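Local coordinates for protein peptidoglycan glycosyltransferase (Atopobium parvulum, PDB 4OVD) that belongs to the penicillin-binding proteins, carrying a dimerisation domain and a transpeptidase domain of the kind found in cell-wall enzymes, at residues A252-A264 and T426-F439. Residues are numbered along the deposited sequence; the frame is centred on the assembly and turned at random.
Sequences AMNPRTGEIYAAA and TAVANKGTMVTPHF
Selenomethionine Met-253, bent at chi3 (-92°), brings its CE against Pro-437 CB at 3.8 Å and also reaches Thr-426 CG2 and Val-435 CG2. Pro-255 then lays CB on Ala-429 CB, 3.7 Å away at the last turn of helix 418-429, while its buried carbonyl O, with no polar partner in the model, faces Asn-430 CB and Val-435 CG1. The CB and CG of Arg-256 skim Asn-430 OD1; the amide's other end is tied back to its own turn, ND2 to Thr-433 O. At Thr-257 the carbonyl O lies 3.1 Å from His-438 CE1, at the ring edge. Gly-258 takes Val-435 CG2 tightly on its CA (3.4 Å), and its O accepts from His-438 N (3.1 Å). Glu-259 CA sits over one face of the His-438 ring, which is fixed by ND1 to Thr-436 O (2.7 Å, in the ring plane) and stacks with Trp-450. Ile-260 N completes the single bridge to His-438 O (3.0 Å), and its CD1 lies over the Phe-439 ring, 15° off the normal. The turn joining strands 248-253 and 260-266 of the five-stranded transpeptidase-domain sheet thus meets the chain leaving helix 418-429 through two backbone bonds that set the register, flanked by mostly nonpolar and CH-pi contacts.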
# COMPACT_ATOMS: atom_id res chain seq x y z
N ALA A 252 3.38 -6.37 3.15
CA ALA A 252 4.55 -6.93 2.51
C ALA A 252 3.98 -7.55 1.24
O ALA A 252 3.01 -8.27 1.35
CB ALA A 252 5.18 -7.97 3.37
N MSE A 253 4.61 -7.33 0.09
CA MSE A 253 4.11 -7.79 -1.18
C MSE A 253 5.23 -8.10 -2.10
O MSE A 253 6.33 -7.71 -1.88
CB MSE A 253 3.23 -6.68 -1.84
CG MSE A 253 3.86 -5.62 -2.84
SE MSE A 253 2.26 -4.70 -3.52
CE MSE A 253 1.99 -5.83 -5.07
N ASN A 254 4.91 -8.84 -3.14
CA ASN A 254 5.83 -9.20 -4.14
C ASN A 254 5.59 -8.17 -5.24
O ASN A 254 4.50 -8.11 -5.82
CB ASN A 254 5.52 -10.62 -4.62
CG ASN A 254 6.46 -11.09 -5.66
OD1 ASN A 254 6.75 -10.40 -6.59
ND2 ASN A 254 6.95 -12.27 -5.50
N PRO A 255 6.61 -7.34 -5.53
CA PRO A 255 6.49 -6.32 -6.53
C PRO A 255 6.44 -6.85 -7.97
O PRO A 255 6.09 -6.10 -8.86
CB PRO A 255 7.73 -5.45 -6.30
CG PRO A 255 8.70 -6.35 -5.68
CD PRO A 255 7.91 -7.31 -4.86
N ARG A 256 6.77 -8.10 -8.20
CA ARG A 256 6.69 -8.62 -9.56
C ARG A 256 5.38 -9.34 -9.86
O ARG A 256 4.89 -9.26 -10.95
CB ARG A 256 7.80 -9.60 -9.84
CG ARG A 256 7.73 -10.17 -11.25
CD ARG A 256 8.85 -11.17 -11.50
NE ARG A 256 8.71 -12.37 -10.66
CZ ARG A 256 7.95 -13.44 -10.94
NH1 ARG A 256 7.18 -13.52 -12.04
NH2 ARG A 256 7.93 -14.45 -10.07
N THR A 257 4.85 -10.12 -8.95
CA THR A 257 3.59 -10.80 -9.22
C THR A 257 2.36 -10.05 -8.65
O THR A 257 1.22 -10.34 -9.01
CB THR A 257 3.57 -12.10 -8.48
OG1 THR A 257 3.66 -11.80 -7.10
CG2 THR A 257 4.73 -13.04 -8.89
N GLY A 258 2.60 -9.12 -7.73
CA GLY A 258 1.54 -8.39 -7.07
C GLY A 258 0.94 -9.09 -5.87
O GLY A 258 0.15 -8.50 -5.16
N GLU A 259 1.35 -10.32 -5.58
CA GLU A 259 0.79 -11.10 -4.44
C GLU A 259 1.14 -10.46 -3.12
O GLU A 259 2.27 -10.00 -2.96
CB GLU A 259 1.33 -12.53 -4.44
CG GLU A 259 0.82 -13.34 -5.63
CD GLU A 259 1.46 -14.75 -5.76
OE1 GLU A 259 2.39 -15.09 -4.97
OE2 GLU A 259 1.02 -15.52 -6.67
N ILE A 260 0.16 -10.40 -2.20
CA ILE A 260 0.34 -9.80 -0.86
C ILE A 260 0.64 -10.86 0.18
O ILE A 260 -0.18 -11.80 0.45
CB ILE A 260 -0.87 -8.99 -0.49
CG1 ILE A 260 -1.01 -7.80 -1.48
CG2 ILE A 260 -0.75 -8.43 0.94
CD1 ILE A 260 -2.42 -7.20 -1.50
N TYR A 261 1.83 -10.75 0.76
CA TYR A 261 2.23 -11.72 1.73
C TYR A 261 1.63 -11.47 3.07
O TYR A 261 1.40 -12.42 3.82
CB TYR A 261 3.72 -11.74 1.91
CG TYR A 261 4.51 -11.98 0.68
CD1 TYR A 261 4.48 -13.22 0.04
CD2 TYR A 261 5.42 -11.04 0.25
CE1 TYR A 261 5.24 -13.46 -1.08
CE2 TYR A 261 6.22 -11.27 -0.85
CZ TYR A 261 6.16 -12.48 -1.50
OH TYR A 261 6.96 -12.66 -2.57
N ALA A 262 1.43 -10.21 3.40
CA ALA A 262 0.84 -9.79 4.68
C ALA A 262 0.33 -8.37 4.60
O ALA A 262 0.84 -7.58 3.85
CB ALA A 262 1.84 -9.89 5.79
N ALA A 263 -0.71 -8.06 5.37
CA ALA A 263 -1.24 -6.72 5.38
C ALA A 263 -2.13 -6.51 6.57
O ALA A 263 -2.95 -7.39 6.93
CB ALA A 263 -2.00 -6.46 4.08
N ALA A 264 -2.01 -5.35 7.19
CA ALA A 264 -2.85 -5.05 8.34
C ALA A 264 -2.97 -3.57 8.62
O ALA A 264 -2.13 -2.80 8.21
CB ALA A 264 -2.32 -5.78 9.57
N THR A 426 5.56 -0.35 -7.35
CA THR A 426 5.84 -1.60 -8.02
C THR A 426 6.48 -1.35 -9.39
O THR A 426 7.33 -2.10 -9.73
CB THR A 426 4.67 -2.62 -8.13
OG1 THR A 426 3.63 -2.14 -8.99
CG2 THR A 426 4.15 -2.95 -6.78
N ALA A 427 6.08 -0.32 -10.13
CA ALA A 427 6.68 -0.04 -11.41
C ALA A 427 8.18 0.22 -11.28
O ALA A 427 8.97 -0.25 -12.10
CB ALA A 427 6.00 1.14 -12.09
N VAL A 428 8.58 0.91 -10.22
CA VAL A 428 10.01 1.15 -10.03
C VAL A 428 10.71 -0.16 -9.66
O VAL A 428 11.85 -0.45 -10.08
CB VAL A 428 10.25 2.24 -8.97
CG1 VAL A 428 11.71 2.33 -8.58
CG2 VAL A 428 9.77 3.56 -9.50
N ALA A 429 10.02 -0.98 -8.90
CA ALA A 429 10.63 -2.25 -8.47
C ALA A 429 10.48 -3.38 -9.48
O ALA A 429 11.03 -4.43 -9.27
CB ALA A 429 10.03 -2.71 -7.15
N ASN A 430 9.68 -3.20 -10.53
CA ASN A 430 9.50 -4.28 -11.45
C ASN A 430 9.81 -3.93 -12.89
O ASN A 430 9.01 -4.20 -13.79
CB ASN A 430 8.10 -4.77 -11.32
CG ASN A 430 7.83 -5.98 -12.17
OD1 ASN A 430 8.61 -6.89 -12.16
ND2 ASN A 430 6.71 -6.03 -12.80
N LYS A 431 10.92 -3.21 -13.09
CA LYS A 431 11.39 -2.86 -14.44
C LYS A 431 10.44 -2.02 -15.19
O LYS A 431 10.33 -2.10 -16.40
CB LYS A 431 11.73 -4.13 -15.21
CG LYS A 431 12.89 -4.85 -14.52
CD LYS A 431 13.17 -6.26 -15.08
CE LYS A 431 13.63 -6.28 -16.54
NZ LYS A 431 14.89 -5.52 -16.81
N GLY A 432 9.66 -1.29 -14.46
CA GLY A 432 8.76 -0.39 -15.08
C GLY A 432 7.36 -0.84 -15.24
O GLY A 432 6.52 -0.06 -15.74
N THR A 433 7.10 -2.10 -14.91
CA THR A 433 5.74 -2.62 -15.06
C THR A 433 4.99 -2.61 -13.72
O THR A 433 5.44 -3.20 -12.76
CB THR A 433 5.78 -4.00 -15.69
OG1 THR A 433 6.30 -3.88 -17.01
CG2 THR A 433 4.37 -4.62 -15.81
N MSE A 434 3.88 -1.89 -13.64
CA MSE A 434 3.04 -1.84 -12.42
C MSE A 434 2.11 -3.03 -12.32
O MSE A 434 1.53 -3.46 -13.33
CB MSE A 434 2.34 -0.48 -12.48
CG MSE A 434 1.31 -0.27 -11.45
SE MSE A 434 1.09 1.67 -11.33
CE MSE A 434 -0.15 1.67 -12.82
N VAL A 435 2.03 -3.66 -11.16
CA VAL A 435 1.21 -4.84 -11.02
C VAL A 435 0.01 -4.53 -10.19
O VAL A 435 -0.08 -3.47 -9.66
CB VAL A 435 2.01 -5.99 -10.37
CG1 VAL A 435 3.26 -6.31 -11.18
CG2 VAL A 435 2.38 -5.66 -8.95
N THR A 436 -0.91 -5.47 -10.08
CA THR A 436 -2.12 -5.28 -9.34
C THR A 436 -1.92 -5.97 -8.01
O THR A 436 -1.72 -7.15 -8.02
CB THR A 436 -3.29 -5.98 -10.00
OG1 THR A 436 -3.55 -5.40 -11.28
CG2 THR A 436 -4.51 -5.84 -9.11
N PRO A 437 -1.94 -5.23 -6.88
CA PRO A 437 -1.77 -5.94 -5.58
C PRO A 437 -3.01 -6.83 -5.36
O PRO A 437 -4.10 -6.46 -5.72
CB PRO A 437 -1.61 -4.81 -4.53
CG PRO A 437 -1.43 -3.56 -5.32
CD PRO A 437 -2.07 -3.78 -6.69
N HIS A 438 -2.86 -8.00 -4.77
CA HIS A 438 -3.98 -8.88 -4.64
C HIS A 438 -3.71 -10.02 -3.72
O HIS A 438 -2.61 -10.33 -3.45
CB HIS A 438 -4.39 -9.41 -5.99
CG HIS A 438 -3.35 -10.26 -6.64
ND1 HIS A 438 -2.41 -9.75 -7.50
CD2 HIS A 438 -3.09 -11.57 -6.55
CE1 HIS A 438 -1.63 -10.71 -7.91
NE2 HIS A 438 -2.02 -11.83 -7.35
N PHE A 439 -4.77 -10.64 -3.25
CA PHE A 439 -4.69 -11.67 -2.26
C PHE A 439 -4.94 -13.06 -2.81
O PHE A 439 -4.38 -13.99 -2.33
CB PHE A 439 -5.71 -11.43 -1.17
CG PHE A 439 -5.46 -10.20 -0.37
CD1 PHE A 439 -4.52 -10.20 0.60
CD2 PHE A 439 -6.19 -9.06 -0.58
CE1 PHE A 439 -4.29 -9.09 1.34
CE2 PHE A 439 -5.97 -7.94 0.16
CZ PHE A 439 -5.02 -7.95 1.13